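Local coordinates for Myo-inositol phosphohydrolase (Mitsuokella multacida, PDB 4WU3), which binds inositol-(1,3,4,5)-tetrakisphosphate and probably hydrolyses phosphate esters of inositol hexakisphosphate and related inositol phosphates, at residues H140-D145 and Q212-P217; D118-G123 and Y206-L211; P46-K51 and W136-D141; D218-D223 and V330-P335. The protein carries 2 engineered substitutions. One frame throughout, in Å; residues are numbered along the deposited sequence.

Contact 1. Residues H140-D145 and Q212-P217; sequences HDWGND and QDHFRP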
# COMPACT_ATOMS: atom_id res chain seq x y z
N HIS A 140 10.64 -9.59 -4.29
CA HIS A 140 10.43 -8.51 -3.32
C HIS A 140 10.83 -8.89 -1.91
O HIS A 140 10.43 -8.21 -0.97
CB HIS A 140 8.96 -8.09 -3.26
CG HIS A 140 8.41 -7.56 -4.54
ND1 HIS A 140 8.72 -6.31 -5.02
CD2 HIS A 140 7.53 -8.10 -5.42
CE1 HIS A 140 8.07 -6.11 -6.16
NE2 HIS A 140 7.35 -7.18 -6.43
N ASP A 141 11.62 -9.96 -1.75
CA ASP A 141 12.04 -10.46 -0.43
C ASP A 141 10.86 -10.79 0.48
O ASP A 141 10.90 -10.52 1.70
CB ASP A 141 12.99 -9.48 0.26
CG ASP A 141 13.63 -10.08 1.50
OD1 ASP A 141 13.72 -11.33 1.61
OD2 ASP A 141 14.06 -9.28 2.37
N TRP A 142 9.81 -11.37 -0.10
CA TRP A 142 8.61 -11.72 0.63
C TRP A 142 8.44 -13.24 0.79
O TRP A 142 7.34 -13.78 0.68
CB TRP A 142 7.38 -11.10 -0.04
CG TRP A 142 7.24 -9.60 0.21
CD1 TRP A 142 7.76 -8.89 1.25
CD2 TRP A 142 6.51 -8.67 -0.59
NE1 TRP A 142 7.40 -7.57 1.14
CE2 TRP A 142 6.64 -7.41 0.02
CE3 TRP A 142 5.78 -8.77 -1.79
CZ2 TRP A 142 6.06 -6.26 -0.52
CZ3 TRP A 142 5.20 -7.64 -2.31
CH2 TRP A 142 5.33 -6.40 -1.68
N GLY A 143 9.55 -13.90 1.10
CA GLY A 143 9.57 -15.36 1.22
C GLY A 143 8.55 -15.89 2.21
O GLY A 143 8.07 -17.01 2.07
N ASN A 144 8.25 -15.09 3.23
CA ASN A 144 7.29 -15.48 4.27
C ASN A 144 6.07 -14.57 4.26
O ASN A 144 5.45 -14.30 5.29
CB ASN A 144 7.97 -15.49 5.64
CG ASN A 144 8.82 -16.73 5.85
OD1 ASN A 144 8.50 -17.79 5.32
ND2 ASN A 144 9.90 -16.61 6.62
N ASP A 145 5.72 -14.12 3.06
CA ASP A 145 4.60 -13.22 2.85
C ASP A 145 3.34 -13.67 3.59
O ASP A 145 2.82 -14.75 3.36
CB ASP A 145 4.30 -13.16 1.35
CG ASP A 145 3.31 -12.09 1.00
OD1 ASP A 145 3.03 -11.21 1.85
OD2 ASP A 145 2.81 -12.12 -0.14
N GLN A 212 8.04 -7.99 7.67
CA GLN A 212 8.09 -8.12 6.23
C GLN A 212 8.93 -6.98 5.66
O GLN A 212 8.77 -5.83 6.05
CB GLN A 212 6.69 -8.05 5.61
CG GLN A 212 5.71 -9.09 6.12
CD GLN A 212 6.01 -10.49 5.62
OE1 GLN A 212 6.14 -10.71 4.42
NE2 GLN A 212 6.13 -11.44 6.54
N ASP A 213 9.80 -7.32 4.72
CA ASP A 213 10.58 -6.33 4.02
C ASP A 213 9.63 -5.35 3.34
O ASP A 213 8.56 -5.73 2.85
CB ASP A 213 11.48 -7.01 2.99
CG ASP A 213 12.63 -6.15 2.53
OD1 ASP A 213 12.66 -4.93 2.82
OD2 ASP A 213 13.52 -6.70 1.86
N HIS A 214 10.02 -4.08 3.34
CA HIS A 214 9.31 -3.00 2.63
C HIS A 214 8.19 -2.27 3.40
O HIS A 214 7.71 -1.26 2.92
CB HIS A 214 8.76 -3.52 1.30
CG HIS A 214 9.81 -4.10 0.40
ND1 HIS A 214 10.86 -3.35 -0.10
CD2 HIS A 214 9.97 -5.35 -0.09
CE1 HIS A 214 11.62 -4.13 -0.85
NE2 HIS A 214 11.10 -5.34 -0.87
N PHE A 215 7.81 -2.76 4.57
CA PHE A 215 6.67 -2.22 5.29
C PHE A 215 7.02 -1.87 6.72
O PHE A 215 8.02 -2.33 7.25
CB PHE A 215 5.54 -3.24 5.34
CG PHE A 215 4.96 -3.59 4.00
CD1 PHE A 215 4.43 -2.61 3.17
CD2 PHE A 215 4.92 -4.91 3.58
CE1 PHE A 215 3.89 -2.94 1.96
CE2 PHE A 215 4.37 -5.24 2.37
CZ PHE A 215 3.86 -4.26 1.55
N ARG A 216 6.17 -1.05 7.33
CA ARG A 216 6.27 -0.73 8.75
C ARG A 216 5.94 -1.96 9.56
O ARG A 216 5.25 -2.85 9.08
CB ARG A 216 5.27 0.37 9.10
CG ARG A 216 3.86 0.10 8.57
CD ARG A 216 2.81 0.84 9.37
NE ARG A 216 2.76 0.34 10.74
CZ ARG A 216 1.89 0.75 11.66
NH1 ARG A 216 0.99 1.68 11.36
NH2 ARG A 216 1.93 0.22 12.87
N PRO A 217 6.39 -2.00 10.81
CA PRO A 217 5.87 -3.02 11.73
C PRO A 217 4.37 -2.82 12.00
O PRO A 217 3.92 -1.68 12.09
CB PRO A 217 6.66 -2.75 13.01
CG PRO A 217 6.93 -1.29 12.96
CD PRO A 217 7.17 -0.97 11.51
O HOH W 1 10.46 -10.14 4.48
O HOH W 2 8.40 -12.41 4.16
O HOH W 3 4.68 -9.06 2.69
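Trp142 of loop 140-145 lies across the turn Gln212-Phe215, and its indole, followed outward, meets that turn residue by residue. From CB, a chi1 of -75° brings CG beside the backbone N and leads the ring toward the other loop. CD1 passes Asp213 O at 3.6 Å, with Gln212 OE1 farther off. Next along the edge, NE1 donates a nearly straight hydrogen bond to Asp213 O (2.8 Å, 164° at the hydrogen), almost in the indole plane. CE2 approaches His214 CD2 at 3.9 Å, where the imidazole edge is directed at the face of the five-membered ring in an offset T-shaped pair. At the far end CZ2 reaches Phe215 CE2 at 3.5 Å; the two planes are within 8° of parallel, but the rings are displaced with little overlap. Tyr292 of the second subunit adds another edge-to-face partner to Trp142.

The polar flank is held by Gln212, whose NE2 donates to Asn144 O (3.2 Å) while OE1 takes hydrogen bonds from two waters, shared with Asn144 N and Asp145 OD1. Asp145 OD2 is hydrogen-bonded by Asn291 of the second subunit. Asp141 OD2 and Asp213 OD2 lie 2.7 Å apart, their carboxylates almost perpendicular. Arg248 forms weak, long ion pairs with both acids. His214 touches the bound inositol tetrakisphosphate, and the Asp-His pair recurs as Asp511-His512 in the second ligand pocket, consistent with the aspartate-bearing loop of PTP-like phytases.

Contact 2. Residues D118-G123 and Y206-L211; sequences DVDLRG and YFRLTL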
# COMPACT_ATOMS: atom_id res chain seq x y z
N ASP A 118 21.13 -8.14 19.93
CA ASP A 118 20.88 -8.19 18.51
C ASP A 118 19.38 -8.16 18.32
O ASP A 118 18.68 -9.08 18.72
CB ASP A 118 21.47 -9.48 17.93
CG ASP A 118 21.10 -9.69 16.48
OD1 ASP A 118 20.88 -8.70 15.75
OD2 ASP A 118 21.05 -10.87 16.05
N VAL A 119 18.90 -7.07 17.73
CA VAL A 119 17.49 -6.96 17.38
C VAL A 119 17.35 -7.24 15.90
O VAL A 119 17.64 -6.38 15.05
CB VAL A 119 16.92 -5.57 17.72
CG1 VAL A 119 15.44 -5.50 17.37
CG2 VAL A 119 17.12 -5.26 19.20
N ASP A 120 16.89 -8.46 15.63
CA ASP A 120 16.77 -9.02 14.29
C ASP A 120 15.38 -8.76 13.74
O ASP A 120 14.43 -9.42 14.14
CB ASP A 120 17.03 -10.52 14.38
CG ASP A 120 16.92 -11.22 13.05
OD1 ASP A 120 16.67 -10.53 12.04
OD2 ASP A 120 17.09 -12.46 13.02
N LEU A 121 15.27 -7.83 12.80
CA LEU A 121 13.96 -7.38 12.33
C LEU A 121 13.45 -8.18 11.13
O LEU A 121 12.46 -7.81 10.50
CB LEU A 121 14.01 -5.89 11.99
CG LEU A 121 14.49 -4.97 13.11
CD1 LEU A 121 14.80 -3.57 12.58
CD2 LEU A 121 13.47 -4.93 14.24
N ARG A 122 14.10 -9.28 10.81
CA ARG A 122 13.84 -9.92 9.53
C ARG A 122 12.77 -10.99 9.61
O ARG A 122 12.93 -11.99 10.32
CB ARG A 122 15.12 -10.55 8.97
CG ARG A 122 16.27 -9.58 8.73
CD ARG A 122 17.49 -10.34 8.23
NE ARG A 122 17.36 -10.79 6.85
CZ ARG A 122 18.23 -11.60 6.26
NH1 ARG A 122 19.27 -12.05 6.95
NH2 ARG A 122 18.06 -11.97 5.00
N GLY A 123 11.70 -10.78 8.86
CA GLY A 123 10.63 -11.77 8.76
C GLY A 123 10.95 -12.88 7.78
O GLY A 123 10.48 -14.00 7.94
N TYR A 206 19.70 -11.81 22.09
CA TYR A 206 18.97 -11.88 20.83
C TYR A 206 17.49 -11.56 21.02
O TYR A 206 16.87 -12.01 21.98
CB TYR A 206 19.10 -13.28 20.25
CG TYR A 206 18.42 -13.48 18.90
CD1 TYR A 206 18.99 -12.96 17.75
CD2 TYR A 206 17.24 -14.21 18.78
CE1 TYR A 206 18.39 -13.13 16.53
CE2 TYR A 206 16.64 -14.40 17.54
CZ TYR A 206 17.23 -13.85 16.42
OH TYR A 206 16.68 -14.01 15.18
N PHE A 207 16.94 -10.80 20.09
CA PHE A 207 15.51 -10.53 20.06
C PHE A 207 15.03 -10.46 18.61
O PHE A 207 15.65 -9.81 17.77
CB PHE A 207 15.20 -9.22 20.79
CG PHE A 207 13.73 -8.91 20.86
CD1 PHE A 207 12.91 -9.59 21.74
CD2 PHE A 207 13.18 -7.93 20.04
CE1 PHE A 207 11.56 -9.32 21.81
CE2 PHE A 207 11.82 -7.65 20.11
CZ PHE A 207 11.01 -8.34 21.00
N ARG A 208 13.94 -11.15 18.32
CA ARG A 208 13.43 -11.26 16.96
C ARG A 208 12.06 -10.61 16.83
O ARG A 208 11.18 -10.81 17.66
CB ARG A 208 13.32 -12.73 16.56
CG ARG A 208 12.75 -12.98 15.17
CD ARG A 208 13.76 -12.70 14.08
NE ARG A 208 13.37 -13.23 12.78
CZ ARG A 208 13.62 -14.48 12.36
NH1 ARG A 208 14.25 -15.33 13.14
NH2 ARG A 208 13.24 -14.87 11.15
N LEU A 209 11.91 -9.83 15.77
CA LEU A 209 10.62 -9.43 15.25
C LEU A 209 10.57 -9.87 13.82
O LEU A 209 11.47 -9.56 13.07
CB LEU A 209 10.47 -7.92 15.26
CG LEU A 209 10.39 -7.30 16.64
CD1 LEU A 209 10.23 -5.80 16.49
CD2 LEU A 209 9.23 -7.91 17.39
N THR A 210 9.51 -10.57 13.43
CA THR A 210 9.42 -11.09 12.08
C THR A 210 8.74 -10.11 11.11
O THR A 210 7.61 -10.32 10.68
CB THR A 210 8.68 -12.44 12.09
OG1 THR A 210 7.46 -12.31 12.84
CG2 THR A 210 9.55 -13.49 12.75
N LEU A 211 9.46 -9.05 10.74
CA LEU A 211 8.90 -7.97 9.92
C LEU A 211 9.10 -8.19 8.44
O LEU A 211 10.20 -8.53 8.00
CB LEU A 211 9.53 -6.62 10.28
CG LEU A 211 9.47 -6.23 11.74
CD1 LEU A 211 9.98 -4.80 11.92
CD2 LEU A 211 8.06 -6.37 12.26
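Backbone pairing between Asp118-Arg122 and Tyr206-Leu211 follows the parallel pattern, with strand directions 14° apart. Phe207 uses both its N and its O toward the same strand: its N donates to Asp118 O (2.8 Å), and its O accepts from Asp120 N. Leu209 N then continues the series to Asp120 O. Beyond that point the regular pattern gives way. Thr210 centres an inverse gamma turn, Leu211 N makes a longer bond to Leu121 O (3.3 Å), and Gly123 N closes back on Leu211 O.

Polar side chains gather on the face of Asp118, Asp120, Tyr206 and Arg208. Tyr206 OH donates to Asp120 OD2 (2.7 Å) from the anti side of the carboxylate, and the same oxygen takes a bond from His126. The other carboxylate oxygen, OD1, receives Arg122 N in an Asx turn. Arg208, bent at chi2 (76°), runs beside Asp120 and carries its NE to Arg122 O at 2.8 Å. Asp120 OD2 sits over the face of the guanidinium, 3.8 Å from Arg208 NE; this long salt bridge is purely electrostatic, since the oxygen lies well above the plane in which the N-H groups point. Glu156 pairs with the same arginine.

Apolar contacts occupy the other face. Val119 CG1 meets the ring edge of Phe207, and Leu121 CD2 lies alongside Leu209 CD1 (4.0 Å).

Strand 205-211 is the outermost strand of its sheet within this chain, whereas strand 116-122 is flanked on its far side by strand 237-241. Helix 149-161 packs against Arg208 and Thr210; helix 219-230 packs against Phe207, Leu209 and Leu211.

Contact 3. Residues P46-K51 and W136-D141; sequences PKLALK and WFANHD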
# COMPACT_ATOMS: atom_id res chain seq x y z
N PRO A 46 14.01 -20.12 -8.96
CA PRO A 46 12.87 -20.74 -8.30
C PRO A 46 12.07 -19.72 -7.51
O PRO A 46 12.56 -18.62 -7.24
CB PRO A 46 13.52 -21.76 -7.36
CG PRO A 46 14.90 -21.25 -7.13
CD PRO A 46 15.30 -20.58 -8.42
N LYS A 47 10.84 -20.06 -7.13
CA LYS A 47 10.02 -19.13 -6.39
C LYS A 47 10.70 -18.79 -5.06
O LYS A 47 10.59 -17.67 -4.57
CB LYS A 47 8.61 -19.69 -6.13
CG LYS A 47 7.64 -18.61 -5.69
CD LYS A 47 6.54 -19.10 -4.76
CE LYS A 47 5.98 -17.95 -3.93
NZ LYS A 47 4.59 -18.18 -3.46
N LEU A 48 11.38 -19.76 -4.47
CA LEU A 48 12.05 -19.54 -3.19
C LEU A 48 13.48 -20.02 -3.30
O LEU A 48 13.73 -21.22 -3.37
CB LEU A 48 11.33 -20.29 -2.07
CG LEU A 48 11.77 -19.94 -0.65
CD1 LEU A 48 11.34 -18.53 -0.29
CD2 LEU A 48 11.19 -20.92 0.35
N ALA A 49 14.42 -19.08 -3.31
CA ALA A 49 15.81 -19.43 -3.57
C ALA A 49 16.69 -19.22 -2.35
O ALA A 49 16.65 -18.17 -1.71
CB ALA A 49 16.33 -18.64 -4.75
N LEU A 50 17.50 -20.23 -2.03
CA LEU A 50 18.45 -20.09 -0.95
C LEU A 50 19.60 -19.31 -1.52
O LEU A 50 20.17 -19.72 -2.52
CB LEU A 50 18.92 -21.45 -0.44
CG LEU A 50 20.01 -21.46 0.65
CD1 LEU A 50 19.61 -20.63 1.85
CD2 LEU A 50 20.32 -22.89 1.08
N LYS A 51 19.93 -18.18 -0.90
CA LYS A 51 21.02 -17.36 -1.41
C LYS A 51 21.88 -16.78 -0.30
O LYS A 51 21.51 -16.80 0.88
CB LYS A 51 20.50 -16.25 -2.32
CG LYS A 51 19.51 -15.31 -1.65
CD LYS A 51 20.20 -14.18 -0.91
CE LYS A 51 19.24 -13.00 -0.79
NZ LYS A 51 19.78 -11.89 0.02
N TRP A 136 16.32 -17.37 2.58
CA TRP A 136 15.43 -17.84 1.55
C TRP A 136 14.71 -16.66 0.91
O TRP A 136 13.90 -15.98 1.54
CB TRP A 136 14.45 -18.88 2.11
CG TRP A 136 15.10 -20.20 2.28
CD1 TRP A 136 15.07 -21.25 1.41
CD2 TRP A 136 15.92 -20.61 3.38
NE1 TRP A 136 15.82 -22.29 1.90
CE2 TRP A 136 16.35 -21.92 3.11
CE3 TRP A 136 16.33 -20.00 4.57
CZ2 TRP A 136 17.16 -22.64 3.98
CZ3 TRP A 136 17.14 -20.71 5.42
CH2 TRP A 136 17.54 -22.01 5.13
N PHE A 137 15.04 -16.43 -0.36
CA PHE A 137 14.55 -15.25 -1.06
C PHE A 137 13.47 -15.57 -2.09
O PHE A 137 13.63 -16.44 -2.94
CB PHE A 137 15.73 -14.56 -1.75
CG PHE A 137 15.34 -13.33 -2.51
CD1 PHE A 137 15.31 -12.10 -1.89
CD2 PHE A 137 15.01 -13.41 -3.84
CE1 PHE A 137 14.94 -10.97 -2.60
CE2 PHE A 137 14.64 -12.29 -4.55
CZ PHE A 137 14.61 -11.07 -3.93
N ALA A 138 12.36 -14.85 -1.99
CA ALA A 138 11.35 -14.79 -3.05
C ALA A 138 11.29 -13.35 -3.58
O ALA A 138 11.86 -12.44 -2.97
CB ALA A 138 9.99 -15.22 -2.51
N ASN A 139 10.58 -13.15 -4.68
CA ASN A 139 10.45 -11.80 -5.26
C ASN A 139 10.05 -10.78 -4.21
O ASN A 139 9.21 -11.06 -3.36
CB ASN A 139 9.44 -11.79 -6.40
CG ASN A 139 9.94 -12.52 -7.63
OD1 ASN A 139 11.15 -12.57 -7.91
ND2 ASN A 139 9.00 -13.11 -8.38
N HIS A 140 10.64 -9.59 -4.29
CA HIS A 140 10.43 -8.51 -3.32
C HIS A 140 10.83 -8.89 -1.91
O HIS A 140 10.43 -8.21 -0.97
CB HIS A 140 8.96 -8.09 -3.26
CG HIS A 140 8.41 -7.56 -4.54
ND1 HIS A 140 8.72 -6.31 -5.02
CD2 HIS A 140 7.53 -8.10 -5.42
CE1 HIS A 140 8.07 -6.11 -6.16
NE2 HIS A 140 7.35 -7.18 -6.43
N ASP A 141 11.62 -9.96 -1.75
CA ASP A 141 12.04 -10.46 -0.43
C ASP A 141 10.86 -10.79 0.48
O ASP A 141 10.90 -10.52 1.70
CB ASP A 141 12.99 -9.48 0.26
CG ASP A 141 13.63 -10.08 1.50
OD1 ASP A 141 13.72 -11.33 1.61
OD2 ASP A 141 14.06 -9.28 2.37
O HOH W 4 13.73 -16.27 -5.78
O HOH W 5 9.19 -15.56 -5.88
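Trp136 and Leu50 form a non-hydrogen-bonded antiparallel pair, their side chains running the same way, and the tryptophan loses more surface here than any other residue. Leu50 CG is anti to the backbone N (chi1 176°), which carries CD1 over the indole: the methyl lies 3.8 Å from the centroid of the Trp136 six-membered ring and 14° from its normal, a CH-pi contact. Leu48 covers the near end of the tryptophan, with CD1 3.9 Å from Trp136 CB and CD2 by Trp136 CD1.

Phe137 is next in buried surface and works mainly through its backbone. Its N donates to Ala49 O (2.7 Å) and its O accepts from Ala49 N (2.8 Å), both bonds practically straight. A water bridging to Pro46 O gives Phe137 O a second donor. The phenyl ring leads away from the pairing, but Phe137 CB still meets Lys51 CG at 3.9 Å, while the lysine continues to a salt bridge with Asp53.

Strand 49-54 is thus joined to strand 132-137, and a backbone bond from Leu50 to Tyr172 extends the linkage to strand 168-175, consistent with the small beta-barrel domain described for PTP-like phytases.

Contact 4. Residues D218-D223 and V330-P335; sequences DDPDVD and VNSWEP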
# COMPACT_ATOMS: atom_id res chain seq x y z
N ASP A 218 3.61 -3.91 12.10
CA ASP A 218 2.22 -3.82 12.53
C ASP A 218 2.18 -3.56 14.03
O ASP A 218 3.13 -3.85 14.75
CB ASP A 218 1.46 -5.11 12.21
CG ASP A 218 1.21 -5.29 10.73
OD1 ASP A 218 1.12 -4.27 10.01
OD2 ASP A 218 1.12 -6.45 10.27
N ASP A 219 1.06 -3.01 14.49
CA ASP A 219 0.89 -2.61 15.89
C ASP A 219 1.30 -3.69 16.93
O ASP A 219 1.98 -3.36 17.90
CB ASP A 219 -0.56 -2.17 16.14
CG ASP A 219 -0.92 -0.87 15.42
OD1 ASP A 219 -0.04 -0.27 14.77
OD2 ASP A 219 -2.09 -0.44 15.52
N PRO A 220 0.88 -4.95 16.74
CA PRO A 220 1.23 -5.95 17.76
C PRO A 220 2.74 -6.17 17.90
O PRO A 220 3.21 -6.50 18.99
CB PRO A 220 0.54 -7.23 17.26
CG PRO A 220 -0.56 -6.76 16.37
CD PRO A 220 -0.09 -5.47 15.76
N ASP A 221 3.47 -5.99 16.80
CA ASP A 221 4.94 -6.07 16.81
C ASP A 221 5.60 -4.85 17.46
O ASP A 221 6.66 -4.96 18.09
CB ASP A 221 5.46 -6.23 15.38
CG ASP A 221 5.40 -7.67 14.90
OD1 ASP A 221 5.61 -8.58 15.73
OD2 ASP A 221 5.16 -7.89 13.70
N VAL A 222 4.98 -3.69 17.30
CA VAL A 222 5.38 -2.54 18.08
C VAL A 222 5.16 -2.87 19.56
O VAL A 222 6.05 -2.65 20.37
CB VAL A 222 4.59 -1.28 17.67
CG1 VAL A 222 5.00 -0.08 18.54
CG2 VAL A 222 4.80 -0.96 16.20
N ASP A 223 4.00 -3.41 19.92
CA ASP A 223 3.73 -3.74 21.33
C ASP A 223 4.79 -4.70 21.89
O ASP A 223 5.24 -4.58 23.04
CB ASP A 223 2.36 -4.41 21.50
CG ASP A 223 1.19 -3.41 21.54
OD1 ASP A 223 1.40 -2.19 21.44
OD2 ASP A 223 0.05 -3.88 21.67
N VAL A 330 -5.46 5.64 14.42
CA VAL A 330 -4.26 5.55 13.59
C VAL A 330 -3.63 4.15 13.70
O VAL A 330 -2.47 3.94 13.37
CB VAL A 330 -3.24 6.65 13.94
CG1 VAL A 330 -3.81 8.03 13.66
CG2 VAL A 330 -2.86 6.58 15.41
N ASN A 331 -4.44 3.20 14.15
CA ASN A 331 -4.01 1.81 14.27
C ASN A 331 -3.79 1.13 12.92
O ASN A 331 -4.41 1.49 11.92
CB ASN A 331 -5.07 1.01 15.04
CG ASN A 331 -6.43 1.08 14.38
OD1 ASN A 331 -7.11 2.10 14.46
ND2 ASN A 331 -6.82 0.01 13.72
N SER A 332 -2.89 0.14 12.89
CA SER A 332 -2.83 -0.76 11.75
C SER A 332 -4.01 -1.73 11.84
O SER A 332 -4.57 -1.96 12.90
CB SER A 332 -1.51 -1.53 11.71
OG SER A 332 -1.36 -2.33 12.86
N TRP A 333 -4.39 -2.28 10.70
CA TRP A 333 -5.51 -3.20 10.67
C TRP A 333 -5.09 -4.58 11.16
O TRP A 333 -4.01 -5.08 10.85
CB TRP A 333 -6.07 -3.28 9.25
CG TRP A 333 -7.25 -4.21 9.11
CD1 TRP A 333 -8.57 -3.88 9.24
CD2 TRP A 333 -7.21 -5.62 8.83
NE1 TRP A 333 -9.36 -4.99 9.04
CE2 TRP A 333 -8.55 -6.07 8.79
CE3 TRP A 333 -6.18 -6.54 8.61
CZ2 TRP A 333 -8.89 -7.40 8.54
CZ3 TRP A 333 -6.52 -7.87 8.35
CH2 TRP A 333 -7.86 -8.28 8.32
N GLU A 334 -5.98 -5.18 11.93
CA GLU A 334 -5.81 -6.54 12.44
C GLU A 334 -7.13 -7.31 12.26
O GLU A 334 -8.20 -6.72 12.38
CB GLU A 334 -5.42 -6.49 13.92
CG GLU A 334 -3.96 -6.10 14.18
CD GLU A 334 -3.01 -7.27 14.00
OE1 GLU A 334 -3.25 -8.33 14.61
OE2 GLU A 334 -2.01 -7.12 13.26
N PRO A 335 -7.06 -8.62 11.96
CA PRO A 335 -8.30 -9.38 11.93
C PRO A 335 -8.94 -9.45 13.31
O PRO A 335 -8.23 -9.43 14.33
CB PRO A 335 -7.87 -10.76 11.45
CG PRO A 335 -6.39 -10.82 11.63
CD PRO A 335 -5.89 -9.41 11.53
O HOH W 6 -0.36 2.49 14.11
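Val330 opens the approach to helix 219-230 through its carbonyl: one water donates both to Val330 O and to Asp219 OD1, joining loop and helix without direct contact between the two residues. Asn331 comes nearer, its CB 3.3 Å from Asp219 OD2. Its amide is used within its own loop, where ND2 donates to Ser332 O.

Ser332 carries the contact with a reciprocal pair of hydrogen bonds to Asp219. Its N donates to Asp219 OD2 (2.8 Å), arriving from above the carboxylate plane, while its OG accepts from Asp219 N (3.0 Å, 169° at the hydrogen). A chi1 of 61° holds that hydroxyl between the serine's backbone N and carbonyl carbon, facing the first turn of the helix. Arg216 forms a salt bridge with Asp219 OD1, giving this carboxylate an electrostatic partner beside the serine.

Glu334 is modelled in two conformers, so its approach to the pyrrolidine ring of Pro220 is doubtful, as is the nearness of its carboxylate to that of Asp218, whose OD1 has a weak, long ion pair with Lys295 of the second subunit.

Asp218 occupies the N-cap position but makes no capping bond with its side chain. Ser332 OG, from a loop more than 100 residues further on, accepts the N-H of the first residue of helix 219-230, so that a loop side chain and the start of a helix hold each other.

How the contacts relate
Contacts 1 and 2 lie 13 Å apart between centres and meet where Asn144 ND2 probably donates to Gly123 O (3.0 Å). Contact 3 shares His140 and Asp141 with contact 1, so strand 132-137 runs from the four-stranded antiparallel sheet into loop 140-145, which faces the His214 loop. Contact 4 follows directly on loop 212-217 of contact 1: Pro217 CG packs on Val222 CG2 at 3.9 Å, and helix 219-230 follows strand 205-211 of contact 2. Contact 1 lies at the pocket, with the side chain of His214 about 4 Å from the bound inositol tetrakisphosphate. Contacts 1 and 4 both touch the second subunit; contacts 3 and 4 are about 27 Å apart between centres.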